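Shikimate dehydrogenase (NADP(+)) (Peptoclostridium difficile, PDB 5DZS) probably catalyses the reversible NADPH-linked reduction of 3-dehydroshikimate to shikimate, a step on the chorismate pathway to the aromatic amino acids. Local coordinates at residues 81-87 against 97-102; 101-106 against 132-136. One frame throughout, in Å; residues are numbered along the deposited sequence. Where two conformers were deposited one is given.

Contact 1 (81-87 against 97-102); sequences RIGAVNT and GYNTDY
The carboxamide of N86 is held at both ends: OD1 accepts two hydrogen bonds from opposite faces of its plane, T100 N tilted about 31° from that plane and T87 OG1 well above it, while ND2 donates almost within the plane to T100 OG1, 2.8 Å away. The setting is a classic beta bulge at the mouth of the hairpin of strands 87-91 and 94-98, where N86 and T87 both face Y98. Two donors therefore share Y98 O, with N86 N in the carbonyl plane and T87 N above it, and Y98 N returns a 2.8 Å bond to T87 O, which also lies at the edge of the Y98 ring. CG of N86 sits between its own backbone N and carbonyl carbon (chi1 74°), which folds the amide across T100 at about a right angle. So fixed, N86 and D101, both predicted shikimate ligands, share a water that accepts from N86 ND2 and donates to D101 OD1. D101 also forms a salt bridge with K65, the predicted proton acceptor, and a hydrogen bond with Q239. Farther back, G83 closes helix 77-82 as the C-prime residue of a Schellman motif, and CG2 of I82 rests on the amide of N99. That amide donates from ND2 to A84 O at 3.0 Å, nearly straight at 171°, ND2 standing well above the carbonyl plane of A84.

Contact 2 (101-106 against 132-136); sequences DYFGLD and AALTY
The bond from Y136 N to A132 O, at 2.8 Å the shortest backbone hydrogen bond within the two segments, holds the turn of helix 128-139 on which the ring of Y102 leans. Against that turn Y102 puts CE2 3.4 Å from Y136 CA, while CB of Y136 stands over the ring face, 4.3 Å from its centroid, as a CH-pi contact. Beyond CB, the Y136 ring turns its edge to the same ring in a T-shaped pair, with planes at 78°. CG of Y136 is anti to the backbone N (chi1 171°), which carries the ring across to helix 101-111, where D106 N lies over one of its faces and D106 OD1 comes within 3.5 Å of Y136 CE1. T135 meets Y102 through its methyl CG2. On the other flank, CD1 of L105 fits against A132 and A133, 3.5 Å from A133 CA. The segments cross at -60°, and A132 presents only a methyl where their CA atoms come nearest, Y102 to A132. This joins helix 101-111, which follows strand 94-98 of the substrate-binding domain's sheet and, as in other shikimate dehydrogenases, connects the two domains, to a helix of the Rossmann-like nucleotide-binding domain. Y102 OH bonds to D139, D106 OD2 to K110 and T135 OG1 to K131 O; no hydrogen bond crosses between the segments, which aromatic and apolar packing holds together.

How the contacts relate
Contact 1 and contact 2 lie with their centres 9 Å apart and follow one another along the chain, 97-102 running into 101-106, so that D101 and Y102 belong to both. Contact 1 sits where the chain leaves strand 94-98 of the mixed sheet in the substrate-binding domain; contact 2 sits where helix 101-111 meets helix 128-139, beside the parallel sheet of the nucleotide-binding domain. They also touch directly, R81 and I82 packing on T135 and I82 on A132. Helix 101-111 is shared by both contacts and runs from one domain toward the other, and its first residue, D101, is a predicted shikimate ligand, consistent with a substrate site in the cleft between them.

Contact 1 (81-87 against 97-102)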
ATOM      1  N   ARG B  81       5.199   9.125  11.881  0.50 23.91           N
ATOM      2  CA  ARG B  81       5.703  10.490  11.682  0.50 26.29           C
ATOM      3  C   ARG B  81       4.716  11.538  12.145  0.50 27.48           C
ATOM      4  O   ARG B  81       5.086  12.449  12.941  0.50 28.88           O
ATOM      5  CB  ARG B  81       6.009  10.727  10.206  0.50 26.17           C
ATOM      6  CG  ARG B  81       6.483  12.138   9.884  0.50 28.27           C
ATOM      7  CD  ARG B  81       7.035  12.210   8.474  0.50 29.55           C
ATOM      8  NE  ARG B  81       7.749  13.457   8.249  0.50 31.39           N
ATOM      9  CZ  ARG B  81       7.501  14.318   7.268  0.50 31.67           C
ATOM     10  NH1 ARG B  81       6.595  14.045   6.328  0.50 30.23           N
ATOM     11  NH2 ARG B  81       8.232  15.423   7.190  0.50 33.41           N
ATOM     12  N   ILE B  82       3.485  11.413  11.619  1.00 30.01           N
ATOM     13  CA  ILE B  82       2.356  12.342  11.900  1.00 31.94           C
ATOM     14  C   ILE B  82       1.989  12.250  13.378  1.00 32.87           C
ATOM     15  O   ILE B  82       1.665  13.260  13.974  1.00 38.59           O
ATOM     16  CB  ILE B  82       1.168  11.956  10.916  1.00 31.14           C
ATOM     17  CG1 ILE B  82       1.355  12.717   9.596  1.00 33.75           C
ATOM     18  CG2 ILE B  82      -0.223  12.262  11.440  1.00 29.22           C
ATOM     19  CD1 ILE B  82       1.473  11.897   8.349  1.00 36.77           C
ATOM     20  N   GLY B  83       2.057  11.036  13.965  1.00 32.30           N
ATOM     21  CA  GLY B  83       1.691  10.748  15.354  1.00 29.97           C
ATOM     22  C   GLY B  83       0.195  10.409  15.584  1.00 29.54           C
ATOM     23  O   GLY B  83      -0.353  10.627  16.671  1.00 27.95           O
ATOM     24  N   ALA B  84      -0.445   9.802  14.587  1.00 25.48           N
ATOM     25  CA  ALA B  84      -1.882   9.477  14.665  1.00 23.59           C
ATOM     26  C   ALA B  84      -2.221   8.471  13.587  1.00 20.67           C
ATOM     27  O   ALA B  84      -1.530   8.423  12.551  1.00 22.64           O
ATOM     28  CB  ALA B  84      -2.711  10.717  14.450  1.00 24.51           C
ATOM     29  N   VAL B  85      -3.303   7.724  13.823  1.00 19.49           N
ATOM     30  CA  VAL B  85      -3.809   6.719  12.913  1.00 18.38           C
ATOM     31  C   VAL B  85      -5.274   6.960  12.603  1.00 18.44           C
ATOM     32  O   VAL B  85      -6.056   7.194  13.524  1.00 18.91           O
ATOM     33  CB  VAL B  85      -3.618   5.321  13.532  1.00 18.92           C
ATOM     34  CG1 VAL B  85      -4.497   4.245  12.883  1.00 19.26           C
ATOM     35  CG2 VAL B  85      -2.150   4.951  13.445  1.00 19.71           C
ATOM     36  N   ASN B  86      -5.667   6.916  11.323  1.00 16.62           N
ATOM     37  CA  ASN B  86      -7.087   6.992  10.957  1.00 16.74           C
ATOM     38  C   ASN B  86      -7.591   5.798  10.170  1.00 16.77           C
ATOM     39  O   ASN B  86      -8.768   5.781   9.818  1.00 16.68           O
ATOM     40  CB  ASN B  86      -7.397   8.278  10.212  1.00 19.17           C
ATOM     41  CG  ASN B  86      -6.893   8.278   8.800  1.00 22.05           C
ATOM     42  OD1 ASN B  86      -6.156   7.396   8.361  1.00 20.80           O
ATOM     43  ND2 ASN B  86      -7.312   9.287   8.057  1.00 29.01           N
ATOM     44  N   THR B  87      -6.735   4.805   9.927  1.00 15.65           N
ATOM     45  CA  THR B  87      -7.103   3.631   9.120  1.00 15.75           C
ATOM     46  C   THR B  87      -6.419   2.423   9.740  1.00 16.60           C
ATOM     47  O   THR B  87      -5.200   2.441   9.920  1.00 16.84           O
ATOM     48  CB  THR B  87      -6.677   3.826   7.652  1.00 17.89           C
ATOM     49  OG1 THR B  87      -7.334   4.987   7.103  1.00 19.08           O
ATOM     50  CG2 THR B  87      -7.009   2.614   6.795  1.00 19.09           C
ATOM     51  N   GLY B  97      -1.772  -0.025  11.474  1.00 16.92           N
ATOM     52  CA  GLY B  97      -2.256   1.349  11.452  1.00 16.82           C
ATOM     53  C   GLY B  97      -1.626   2.206  10.369  1.00 16.58           C
ATOM     54  O   GLY B  97      -0.392   2.182  10.188  1.00 18.10           O
ATOM     55  N   TYR B  98      -2.463   3.009   9.708  1.00 16.38           N
ATOM     56  CA  TYR B  98      -2.062   3.908   8.638  1.00 16.22           C
ATOM     57  C   TYR B  98      -2.699   5.264   8.850  1.00 16.29           C
ATOM     58  O   TYR B  98      -3.637   5.406   9.649  1.00 16.63           O
ATOM     59  CB  TYR B  98      -2.534   3.372   7.266  1.00 16.48           C
ATOM     60  CG  TYR B  98      -2.107   1.969   6.950  1.00 15.76           C
ATOM     61  CD1 TYR B  98      -2.798   0.867   7.452  1.00 16.06           C
ATOM     62  CD2 TYR B  98      -1.017   1.720   6.150  1.00 17.13           C
ATOM     63  CE1 TYR B  98      -2.390  -0.409   7.184  1.00 16.06           C
ATOM     64  CE2 TYR B  98      -0.643   0.422   5.832  1.00 17.18           C
ATOM     65  CZ  TYR B  98      -1.359  -0.645   6.359  1.00 16.85           C
ATOM     66  OH  TYR B  98      -0.972  -1.951   6.064  1.00 21.00           O
ATOM     67  N   ASN B  99      -2.211   6.262   8.133  1.00 17.67           N
ATOM     68  CA  ASN B  99      -2.808   7.584   8.205  1.00 19.84           C
ATOM     69  C   ASN B  99      -2.950   8.159   6.832  1.00 22.34           C
ATOM     70  O   ASN B  99      -1.945   8.469   6.166  1.00 27.26           O
ATOM     71  CB  ASN B  99      -1.995   8.498   9.094  1.00 22.42           C
ATOM     72  CG  ASN B  99      -2.699   9.819   9.325  1.00 27.24           C
ATOM     73  OD1 ASN B  99      -3.153  10.455   8.359  1.00 30.64           O
ATOM     74  ND2 ASN B  99      -2.795  10.234  10.567  1.00 29.53           N
ATOM     75  N   THR B 100      -4.181   8.323   6.386  1.00 22.65           N
ATOM     76  CA  THR B 100      -4.396   8.924   5.104  1.00 26.57           C
ATOM     77  C   THR B 100      -4.596  10.460   5.196  1.00 29.30           C
ATOM     78  O   THR B 100      -4.908  11.078   4.153  1.00 32.05           O
ATOM     79  CB  THR B 100      -5.636   8.382   4.525  1.00 26.59           C
ATOM     80  OG1 THR B 100      -6.716   8.829   5.377  1.00 27.32           O
ATOM     81  CG2 THR B 100      -5.584   6.831   4.401  1.00 26.35           C
ATOM     82  N   ASP B 101      -4.426  11.093   6.374  1.00 30.56           N
ATOM     83  CA  ASP B 101      -4.648  12.569   6.489  1.00 34.18           C
ATOM     84  C   ASP B 101      -3.716  13.439   5.628  1.00 34.14           C
ATOM     85  O   ASP B 101      -4.172  14.440   5.027  1.00 34.08           O
ATOM     86  CB  ASP B 101      -4.602  13.068   7.959  1.00 33.77           C
ATOM     87  CG  ASP B 101      -5.917  12.862   8.705  1.00 41.12           C
ATOM     88  OD1 ASP B 101      -6.953  12.644   8.056  1.00 36.52           O
ATOM     89  OD2 ASP B 101      -5.918  12.953   9.961  1.00 37.33           O
ATOM     90  N   TYR B 102      -2.422  13.133   5.600  1.00 34.11           N
ATOM     91  CA  TYR B 102      -1.479  13.885   4.760  1.00 35.30           C
ATOM     92  C   TYR B 102      -1.884  13.711   3.288  1.00 36.98           C
ATOM     93  O   TYR B 102      -1.946  14.684   2.542  1.00 33.10           O
ATOM     94  CB  TYR B 102      -0.039  13.399   5.017  1.00 36.55           C
ATOM     95  CG  TYR B 102       1.097  14.107   4.313  1.00 37.04           C
ATOM     96  CD1 TYR B 102       1.371  13.868   2.959  1.00 37.87           C
ATOM     97  CD2 TYR B 102       1.961  14.923   5.014  1.00 37.06           C
ATOM     98  CE1 TYR B 102       2.433  14.476   2.327  1.00 38.99           C
ATOM     99  CE2 TYR B 102       3.039  15.526   4.386  1.00 37.59           C
ATOM    100  CZ  TYR B 102       3.263  15.295   3.038  1.00 37.38           C
ATOM    101  OH  TYR B 102       4.334  15.896   2.420  1.00 40.16           O
TER
HETATM  102  O   HOH W   1      -9.228  11.357   9.369  1.00 34.65           O
HETATM  103  O   HOH W   2      -8.671   7.162   5.752  1.00 31.28           O

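Contact 2 (101-106 against 132-136)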
ATOM      1  N   ASP B 101      -4.426  11.093   6.374  1.00 30.56           N
ATOM      2  CA  ASP B 101      -4.648  12.569   6.489  1.00 34.18           C
ATOM      3  C   ASP B 101      -3.716  13.439   5.628  1.00 34.14           C
ATOM      4  O   ASP B 101      -4.172  14.440   5.027  1.00 34.08           O
ATOM      5  CB  ASP B 101      -4.602  13.068   7.959  1.00 33.77           C
ATOM      6  CG  ASP B 101      -5.917  12.862   8.705  1.00 41.12           C
ATOM      7  OD1 ASP B 101      -6.953  12.644   8.056  1.00 36.52           O
ATOM      8  OD2 ASP B 101      -5.918  12.953   9.961  1.00 37.33           O
ATOM      9  N   TYR B 102      -2.422  13.133   5.600  1.00 34.11           N
ATOM     10  CA  TYR B 102      -1.479  13.885   4.760  1.00 35.30           C
ATOM     11  C   TYR B 102      -1.884  13.711   3.288  1.00 36.98           C
ATOM     12  O   TYR B 102      -1.946  14.684   2.542  1.00 33.10           O
ATOM     13  CB  TYR B 102      -0.039  13.399   5.017  1.00 36.55           C
ATOM     14  CG  TYR B 102       1.097  14.107   4.313  1.00 37.04           C
ATOM     15  CD1 TYR B 102       1.371  13.868   2.959  1.00 37.87           C
ATOM     16  CD2 TYR B 102       1.961  14.923   5.014  1.00 37.06           C
ATOM     17  CE1 TYR B 102       2.433  14.476   2.327  1.00 38.99           C
ATOM     18  CE2 TYR B 102       3.039  15.526   4.386  1.00 37.59           C
ATOM     19  CZ  TYR B 102       3.263  15.295   3.038  1.00 37.38           C
ATOM     20  OH  TYR B 102       4.334  15.896   2.420  1.00 40.16           O
ATOM     21  N   PHE B 103      -2.160  12.473   2.882  1.00 33.95           N
ATOM     22  CA  PHE B 103      -2.574  12.184   1.499  1.00 36.07           C
ATOM     23  C   PHE B 103      -3.826  12.947   1.060  1.00 35.54           C
ATOM     24  O   PHE B 103      -3.839  13.564  -0.025  1.00 32.14           O
ATOM     25  CB  PHE B 103      -2.788  10.681   1.285  1.00 35.04           C
ATOM     26  CG  PHE B 103      -3.536  10.375   0.031  1.00 34.80           C
ATOM     27  CD1 PHE B 103      -2.862  10.212  -1.174  1.00 37.44           C
ATOM     28  CD2 PHE B 103      -4.914  10.332   0.032  1.00 36.35           C
ATOM     29  CE1 PHE B 103      -3.566   9.974  -2.348  1.00 37.36           C
ATOM     30  CE2 PHE B 103      -5.617  10.102  -1.134  1.00 34.56           C
ATOM     31  CZ  PHE B 103      -4.939   9.925  -2.326  1.00 41.70           C
ATOM     32  N   GLY B 104      -4.858  12.943   1.911  1.00 33.73           N
ATOM     33  CA  GLY B 104      -6.114  13.616   1.606  1.00 34.02           C
ATOM     34  C   GLY B 104      -5.939  15.120   1.494  1.00 33.25           C
ATOM     35  O   GLY B 104      -6.585  15.753   0.643  1.00 34.20           O
ATOM     36  N   LEU B 105      -5.100  15.702   2.358  1.00 36.54           N
ATOM     37  CA  LEU B 105      -4.830  17.141   2.305  1.00 34.96           C
ATOM     38  C   LEU B 105      -4.139  17.481   0.977  1.00 34.35           C
ATOM     39  O   LEU B 105      -4.539  18.417   0.279  1.00 34.98           O
ATOM     40  CB  LEU B 105      -3.946  17.590   3.473  1.00 36.21           C
ATOM     41  CG  LEU B 105      -4.571  17.586   4.873  1.00 37.90           C
ATOM     42  CD1 LEU B 105      -3.495  17.516   5.949  1.00 40.84           C
ATOM     43  CD2 LEU B 105      -5.458  18.808   5.058  1.00 38.32           C
ATOM     44  N   ASP B 106      -3.122  16.691   0.629  1.00 35.83           N
ATOM     45  CA  ASP B 106      -2.380  16.914  -0.607  1.00 36.17           C
ATOM     46  C   ASP B 106      -3.353  16.916  -1.782  1.00 36.38           C
ATOM     47  O   ASP B 106      -3.321  17.791  -2.637  1.00 34.32           O
ATOM     48  CB  ASP B 106      -1.323  15.840  -0.809  1.00 39.41           C
ATOM     49  CG  ASP B 106      -0.577  16.000  -2.111  1.00 41.70           C
ATOM     50  OD1 ASP B 106       0.122  17.011  -2.273  1.00 46.87           O
ATOM     51  OD2 ASP B 106      -0.678  15.106  -2.967  1.00 45.98           O
ATOM     52  N   ALA B 132      -1.139  16.302  10.799  1.00 36.25           N
ATOM     53  CA  ALA B 132      -0.987  15.960   9.385  1.00 37.49           C
ATOM     54  C   ALA B 132      -0.860  17.217   8.556  1.00 35.61           C
ATOM     55  O   ALA B 132      -0.062  17.268   7.622  1.00 36.63           O
ATOM     56  CB  ALA B 132      -2.163  15.145   8.897  1.00 36.01           C
ATOM     57  N   ALA B 133      -1.689  18.207   8.876  1.00 35.46           N
ATOM     58  CA  ALA B 133      -1.668  19.489   8.190  1.00 32.89           C
ATOM     59  C   ALA B 133      -0.336  20.189   8.411  1.00 35.45           C
ATOM     60  O   ALA B 133       0.241  20.749   7.466  1.00 36.23           O
ATOM     61  CB  ALA B 133      -2.827  20.363   8.651  1.00 33.29           C
ATOM     62  N   LEU B 134       0.156  20.163   9.648  1.00 35.42           N
ATOM     63  CA  LEU B 134       1.458  20.723   9.959  1.00 38.86           C
ATOM     64  C   LEU B 134       2.522  20.025   9.101  1.00 39.66           C
ATOM     65  O   LEU B 134       3.345  20.678   8.480  1.00 41.19           O
ATOM     66  CB  LEU B 134       1.767  20.562  11.457  1.00 41.98           C
ATOM     67  CG  LEU B 134       3.158  20.962  11.970  1.00 46.50           C
ATOM     68  CD1 LEU B 134       3.098  21.303  13.459  1.00 47.62           C
ATOM     69  CD2 LEU B 134       4.216  19.891  11.689  1.00 48.64           C
ATOM     70  N   THR B 135       2.472  18.697   9.074  1.00 39.97           N
ATOM     71  CA  THR B 135       3.431  17.889   8.314  1.00 41.30           C
ATOM     72  C   THR B 135       3.369  18.246   6.820  1.00 41.05           C
ATOM     73  O   THR B 135       4.407  18.466   6.177  1.00 41.71           O
ATOM     74  CB  THR B 135       3.166  16.380   8.536  1.00 41.09           C
ATOM     75  OG1 THR B 135       3.168  16.088   9.943  1.00 45.98           O
ATOM     76  CG2 THR B 135       4.224  15.522   7.855  1.00 44.99           C
ATOM     77  N   TYR B 136       2.155  18.318   6.282  1.00 38.05           N
ATOM     78  CA  TYR B 136       1.962  18.666   4.878  1.00 39.07           C
ATOM     79  C   TYR B 136       2.474  20.066   4.556  1.00 39.64           C
ATOM     80  O   TYR B 136       3.232  20.246   3.593  1.00 41.35           O
ATOM     81  CB  TYR B 136       0.484  18.545   4.488  1.00 37.80           C
ATOM     82  CG  TYR B 136       0.202  19.097   3.119  1.00 38.37           C
ATOM     83  CD1 TYR B 136       0.519  18.375   1.985  1.00 40.19           C
ATOM     84  CD2 TYR B 136      -0.360  20.353   2.964  1.00 39.00           C
ATOM     85  CE1 TYR B 136       0.273  18.888   0.726  1.00 39.87           C
ATOM     86  CE2 TYR B 136      -0.605  20.884   1.711  1.00 41.27           C
ATOM     87  CZ  TYR B 136      -0.291  20.149   0.595  1.00 41.58           C
ATOM     88  OH  TYR B 136      -0.540  20.693  -0.658  1.00 46.14           O
TER